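Long-range contact in glycoside hydrolase family 31 (Trueperella pyogenes, PDB 5I0F), which probably hydrolyses cycloalternan, a cyclic glucan, through a covalent glycosyl-enzyme intermediate, as a retaining glycoside hydrolase of family 31: residues T127-I139 and P151-F165. Residues are numbered along the deposited sequence; the frame is centred on the assembly and turned at random.
Sequences TPSHWSAEPVGHI and PLWLVSSAGTHRVKF. With CA (calcium ion), chain F.
His-130 and Ser-132 each exchange two backbone hydrogen bonds with the opposing strand, His-130 with Val-155 and Ser-132 with Trp-153. The bond from Val-155 N to His-130 O (2.9 Å) is nearly straight at 176°. Between these pairs the indole of Trp-131 is wedged between Leu-154 and Lys-164, with Leu-152 O at its edge: Leu-154 CB packs on one face, while Lys-164 crosses the other, its CE 3.7 Å from the centroid of the six-membered ring and its NZ making a cation-pi contact with the five-membered ring. The opposite face of the sheet carries Trp-153, whose indole is overlaid by Val-136 CB and Gly-137 CA. Trp-153 NE1 donates to a water (3.0 Å) that in turn bonds Gly-137 O. A second water links Glu-134 O and Pro-151 O and also binds the calcium ion, which Ala-133 O ligates directly at 2.5 Å with five waters. Ser-132 OG, anti to its own N (chi1 178°), accepts from Glu-134 N in an ST turn. At the far end a water bridges Pro-128 O and Ser-157 N; within the hairpin, Ser-156 OG is hydrogen-bonded to His-161 NE2 (2.8 Å) and weakly accepts from Ala-158 N and Gly-159 N. Strand 130-132 is the edge strand of a six-stranded antiparallel sheet, paired with strand 152-155 of the hairpin 152-155/160-168.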
loop_
_atom_site.group_PDB
_atom_site.type_symbol
_atom_site.label_atom_id
_atom_site.label_comp_id
_atom_site.label_asym_id
_atom_site.label_seq_id
_atom_site.Cartn_x
_atom_site.Cartn_y
_atom_site.Cartn_z
ATOM N N THR A 127 17.190 -1.375 -29.640
ATOM C CA THR A 127 16.762 -2.671 -30.176
ATOM C C THR A 127 15.242 -2.732 -30.137
ATOM O O THR A 127 14.661 -3.179 -29.150
ATOM C CB THR A 127 17.349 -3.846 -29.396
ATOM O OG1 THR A 127 16.998 -3.722 -28.022
ATOM C CG2 THR A 127 18.856 -3.870 -29.511
ATOM N N PRO A 128 14.591 -2.260 -31.208
ATOM C CA PRO A 128 13.141 -2.227 -31.244
ATOM C C PRO A 128 12.505 -3.610 -31.106
ATOM O O PRO A 128 13.073 -4.619 -31.553
ATOM C CB PRO A 128 12.824 -1.627 -32.613
ATOM C CG PRO A 128 14.041 -0.882 -33.000
ATOM C CD PRO A 128 15.186 -1.656 -32.413
ATOM N N SER A 129 11.342 -3.620 -30.466
ATOM C CA SER A 129 10.567 -4.804 -30.226
ATOM C C SER A 129 9.334 -4.841 -31.129
ATOM O O SER A 129 8.904 -3.813 -31.658
ATOM C CB SER A 129 10.111 -4.847 -28.757
ATOM O OG SER A 129 11.209 -5.062 -27.881
ATOM N N HIS A 130 8.793 -6.041 -31.309
ATOM C CA HIS A 130 7.525 -6.248 -32.008
ATOM C C HIS A 130 6.766 -7.384 -31.339
ATOM O O HIS A 130 7.361 -8.218 -30.650
ATOM C CB HIS A 130 7.739 -6.519 -33.506
ATOM C CG HIS A 130 8.387 -7.836 -33.812
ATOM N ND1 HIS A 130 9.750 -8.026 -33.752
ATOM C CD2 HIS A 130 7.863 -9.020 -34.202
ATOM C CE1 HIS A 130 10.039 -9.270 -34.085
ATOM N NE2 HIS A 130 8.910 -9.893 -34.365
ATOM N N TRP A 131 5.460 -7.396 -31.537
ATOM C CA TRP A 131 4.602 -8.440 -30.975
ATOM C C TRP A 131 4.577 -9.646 -31.905
ATOM O O TRP A 131 4.329 -9.509 -33.097
ATOM C CB TRP A 131 3.179 -7.924 -30.718
ATOM C CG TRP A 131 3.084 -6.932 -29.611
ATOM C CD1 TRP A 131 2.956 -5.572 -29.735
ATOM C CD2 TRP A 131 3.106 -7.200 -28.201
ATOM N NE1 TRP A 131 2.899 -4.987 -28.509
ATOM C CE2 TRP A 131 2.989 -5.953 -27.543
ATOM C CE3 TRP A 131 3.202 -8.367 -27.429
ATOM C CZ2 TRP A 131 2.962 -5.840 -26.138
ATOM C CZ3 TRP A 131 3.177 -8.255 -26.033
ATOM C CH2 TRP A 131 3.060 -6.995 -25.406
ATOM N N SER A 132 4.860 -10.823 -31.353
ATOM C CA SER A 132 4.926 -12.064 -32.124
ATOM C C SER A 132 3.939 -13.083 -31.583
ATOM O O SER A 132 3.876 -13.317 -30.364
ATOM C CB SER A 132 6.336 -12.643 -32.072
ATOM O OG SER A 132 6.407 -13.876 -32.768
ATOM N N ALA A 133 3.189 -13.686 -32.502
ATOM C CA ALA A 133 2.294 -14.803 -32.211
ATOM C C ALA A 133 3.001 -16.157 -32.325
ATOM O O ALA A 133 2.348 -17.195 -32.177
ATOM C CB ALA A 133 1.094 -14.770 -33.148
ATOM N N GLU A 134 4.311 -16.161 -32.579
ATOM C CA GLU A 134 5.081 -17.409 -32.615
ATOM C C GLU A 134 5.171 -17.947 -31.192
ATOM O O GLU A 134 5.082 -17.170 -30.243
ATOM C CB GLU A 134 6.497 -17.194 -33.162
ATOM C CG GLU A 134 6.605 -16.517 -34.524
ATOM C CD GLU A 134 5.935 -17.266 -35.653
ATOM O OE1 GLU A 134 5.854 -18.519 -35.615
ATOM O OE2 GLU A 134 5.495 -16.577 -36.602
ATOM N N PRO A 135 5.340 -19.274 -31.029
ATOM C CA PRO A 135 5.415 -19.854 -29.684
ATOM C C PRO A 135 6.792 -19.627 -29.050
ATOM O O PRO A 135 7.546 -20.568 -28.815
ATOM C CB PRO A 135 5.109 -21.338 -29.937
ATOM C CG PRO A 135 5.670 -21.579 -31.289
ATOM C CD PRO A 135 5.390 -20.318 -32.069
ATOM N N VAL A 136 7.086 -18.361 -28.757
ATOM C CA VAL A 136 8.374 -17.929 -28.198
ATOM C C VAL A 136 8.512 -18.433 -26.767
ATOM O O VAL A 136 9.590 -18.845 -26.345
ATOM C CB VAL A 136 8.487 -16.378 -28.181
ATOM C CG1 VAL A 136 9.795 -15.924 -27.525
ATOM C CG2 VAL A 136 8.388 -15.822 -29.599
ATOM N N GLY A 137 7.412 -18.355 -26.023
ATOM C CA GLY A 137 7.303 -18.941 -24.688
ATOM C C GLY A 137 6.021 -19.744 -24.547
ATOM O O GLY A 137 5.370 -20.082 -25.528
ATOM N N HIS A 138 5.641 -19.993 -23.301
ATOM C CA HIS A 138 4.565 -20.897 -22.972
ATOM C C HIS A 138 3.827 -20.352 -21.735
ATOM O O HIS A 138 4.464 -19.925 -20.773
ATOM C CB HIS A 138 5.209 -22.276 -22.737
ATOM C CG HIS A 138 4.343 -23.260 -22.026
ATOM N ND1 HIS A 138 3.205 -23.792 -22.589
ATOM C CD2 HIS A 138 4.480 -23.854 -20.814
ATOM C CE1 HIS A 138 2.660 -24.652 -21.743
ATOM N NE2 HIS A 138 3.412 -24.703 -20.657
ATOM N N ILE A 139 2.496 -20.319 -21.801
ATOM C CA ILE A 139 1.666 -20.020 -20.647
ATOM C C ILE A 139 1.244 -21.351 -20.004
ATOM O O ILE A 139 0.511 -22.129 -20.621
ATOM C CB ILE A 139 0.394 -19.220 -21.021
ATOM C CG1 ILE A 139 0.710 -17.993 -21.891
ATOM C CG2 ILE A 139 -0.349 -18.799 -19.765
ATOM C CD1 ILE A 139 1.581 -16.957 -21.242
ATOM N N PRO A 151 -1.901 -15.704 -26.875
ATOM C CA PRO A 151 -0.579 -15.178 -26.489
ATOM C C PRO A 151 0.193 -14.393 -27.558
ATOM O O PRO A 151 0.379 -14.870 -28.675
ATOM C CB PRO A 151 0.204 -16.430 -26.078
ATOM C CG PRO A 151 -0.834 -17.408 -25.667
ATOM C CD PRO A 151 -1.997 -17.152 -26.595
ATOM N N LEU A 152 0.602 -13.181 -27.220
ATOM C CA LEU A 152 1.524 -12.384 -28.033
ATOM C C LEU A 152 2.754 -12.007 -27.198
ATOM O O LEU A 152 2.610 -11.529 -26.066
ATOM C CB LEU A 152 0.827 -11.122 -28.518
ATOM C CG LEU A 152 -0.247 -11.289 -29.604
ATOM C CD1 LEU A 152 -1.004 -9.981 -29.803
ATOM C CD2 LEU A 152 0.372 -11.755 -30.906
ATOM N N TRP A 153 3.946 -12.182 -27.769
ATOM C CA TRP A 153 5.225 -12.024 -27.035
ATOM C C TRP A 153 5.959 -10.825 -27.605
ATOM O O TRP A 153 6.102 -10.726 -28.825
ATOM C CB TRP A 153 6.072 -13.299 -27.168
ATOM C CG TRP A 153 5.349 -14.534 -26.701
ATOM C CD1 TRP A 153 4.539 -15.339 -27.442
ATOM C CD2 TRP A 153 5.364 -15.079 -25.377
ATOM N NE1 TRP A 153 4.042 -16.367 -26.659
ATOM C CE2 TRP A 153 4.543 -16.234 -25.389
ATOM C CE3 TRP A 153 6.023 -14.725 -24.183
ATOM C CZ2 TRP A 153 4.331 -17.020 -24.246
ATOM C CZ3 TRP A 153 5.814 -15.500 -23.048
ATOM C CH2 TRP A 153 4.967 -16.649 -23.090
ATOM N N LEU A 154 6.384 -9.903 -26.734
ATOM C CA LEU A 154 7.060 -8.680 -27.157
ATOM C C LEU A 154 8.555 -8.982 -27.244
ATOM O O LEU A 154 9.231 -9.090 -26.217
ATOM C CB LEU A 154 6.765 -7.517 -26.203
ATOM C CG LEU A 154 7.331 -6.151 -26.636
ATOM C CD1 LEU A 154 6.763 -5.706 -27.975
ATOM C CD2 LEU A 154 7.082 -5.099 -25.563
ATOM N N VAL A 155 9.056 -9.103 -28.469
ATOM C CA VAL A 155 10.403 -9.624 -28.713
ATOM C C VAL A 155 11.296 -8.652 -29.475
ATOM O O VAL A 155 10.839 -7.948 -30.369
ATOM C CB VAL A 155 10.396 -10.965 -29.480
ATOM C CG1 VAL A 155 9.717 -12.049 -28.653
ATOM C CG2 VAL A 155 9.765 -10.832 -30.865
ATOM N N SER A 156 12.574 -8.658 -29.124
ATOM C CA SER A 156 13.608 -7.926 -29.859
ATOM C C SER A 156 14.794 -8.856 -30.060
ATOM O O SER A 156 14.758 -10.012 -29.639
ATOM C CB SER A 156 14.050 -6.689 -29.080
ATOM O OG SER A 156 14.767 -7.054 -27.916
ATOM N N SER A 157 15.845 -8.353 -30.691
ATOM C CA SER A 157 17.095 -9.102 -30.790
ATOM C C SER A 157 17.728 -9.365 -29.416
ATOM O O SER A 157 18.495 -10.304 -29.269
ATOM C CB SER A 157 18.086 -8.364 -31.694
ATOM O OG SER A 157 18.376 -7.086 -31.170
ATOM N N ALA A 158 17.419 -8.523 -28.435
ATOM C CA ALA A 158 17.863 -8.709 -27.044
ATOM C C ALA A 158 17.150 -9.860 -26.319
ATOM O O ALA A 158 17.764 -10.544 -25.501
ATOM C CB ALA A 158 17.696 -7.414 -26.251
ATOM N N GLY A 159 15.871 -10.083 -26.608
ATOM C CA GLY A 159 15.126 -11.162 -25.951
ATOM C C GLY A 159 13.639 -10.906 -25.939
ATOM O O GLY A 159 13.115 -10.287 -26.868
ATOM N N THR A 160 12.970 -11.373 -24.878
ATOM C CA THR A 160 11.510 -11.333 -24.765
ATOM C C THR A 160 11.137 -10.538 -23.514
ATOM O O THR A 160 11.532 -10.901 -22.404
ATOM C CB THR A 160 10.938 -12.768 -24.691
ATOM O OG1 THR A 160 11.479 -13.524 -25.772
ATOM C CG2 THR A 160 9.417 -12.771 -24.796
ATOM N N HIS A 161 10.407 -9.444 -23.695
ATOM C CA HIS A 161 10.253 -8.447 -22.633
ATOM C C HIS A 161 8.929 -8.506 -21.892
ATOM O O HIS A 161 8.895 -8.248 -20.680
ATOM C CB HIS A 161 10.461 -7.048 -23.195
ATOM C CG HIS A 161 11.716 -6.919 -23.997
ATOM N ND1 HIS A 161 12.960 -6.846 -23.419
ATOM C CD2 HIS A 161 11.923 -6.909 -25.334
ATOM C CE1 HIS A 161 13.882 -6.773 -24.364
ATOM N NE2 HIS A 161 13.277 -6.814 -25.535
ATOM N N ARG A 162 7.857 -8.789 -22.624
ATOM C CA ARG A 162 6.488 -8.854 -22.067
ATOM C C ARG A 162 5.675 -9.912 -22.804
ATOM O O ARG A 162 6.040 -10.348 -23.903
ATOM C CB ARG A 162 5.778 -7.502 -22.191
ATOM C CG ARG A 162 6.394 -6.383 -21.359
ATOM C CD ARG A 162 5.376 -5.345 -20.912
ATOM N NE ARG A 162 4.818 -4.624 -22.049
ATOM C CZ ARG A 162 5.396 -3.598 -22.668
ATOM N NH1 ARG A 162 6.588 -3.140 -22.299
ATOM N NH2 ARG A 162 4.779 -3.029 -23.691
ATOM N N VAL A 163 4.557 -10.309 -22.213
ATOM C CA VAL A 163 3.621 -11.182 -22.910
ATOM C C VAL A 163 2.227 -10.681 -22.629
ATOM O O VAL A 163 1.965 -10.168 -21.546
ATOM C CB VAL A 163 3.787 -12.656 -22.481
ATOM C CG1 VAL A 163 3.550 -12.851 -20.982
ATOM C CG2 VAL A 163 2.880 -13.581 -23.289
ATOM N N LYS A 164 1.336 -10.817 -23.596
ATOM C CA LYS A 164 -0.072 -10.639 -23.292
ATOM C C LYS A 164 -0.907 -11.808 -23.772
ATOM O O LYS A 164 -0.563 -12.497 -24.735
ATOM C CB LYS A 164 -0.616 -9.295 -23.778
ATOM C CG LYS A 164 -0.573 -9.065 -25.251
ATOM C CD LYS A 164 -0.626 -7.568 -25.561
ATOM C CE LYS A 164 -0.576 -7.375 -27.072
ATOM N NZ LYS A 164 -0.731 -5.957 -27.473
ATOM N N PHE A 165 -1.990 -12.041 -23.054
ATOM C CA PHE A 165 -2.897 -13.148 -23.350
ATOM C C PHE A 165 -4.270 -12.826 -22.762
ATOM O O PHE A 165 -4.424 -11.815 -22.070
ATOM C CB PHE A 165 -2.319 -14.480 -22.837
ATOM C CG PHE A 165 -2.162 -14.551 -21.354
ATOM C CD1 PHE A 165 -0.990 -14.111 -20.739
ATOM C CD2 PHE A 165 -3.196 -15.039 -20.560
ATOM C CE1 PHE A 165 -0.851 -14.180 -19.354
ATOM C CE2 PHE A 165 -3.066 -15.101 -19.180
ATOM C CZ PHE A 165 -1.888 -14.675 -18.576
HETATM CA CA CA F . 0.648 -18.471 -30.964
HETATM O O HOH W 1 15.451 -5.929 -32.113
HETATM O O HOH W 2 2.106 -17.086 -29.308
HETATM O O HOH W 3 2.805 -19.046 -26.957
HETATM O O HOH W 4 -0.702 -16.907 -30.028
HETATM O O HOH W 5 -1.008 -19.828 -29.866
HETATM O O HOH W 6 1.649 -20.245 -32.313
HETATM O O HOH W 7 -0.510 -18.021 -32.981
#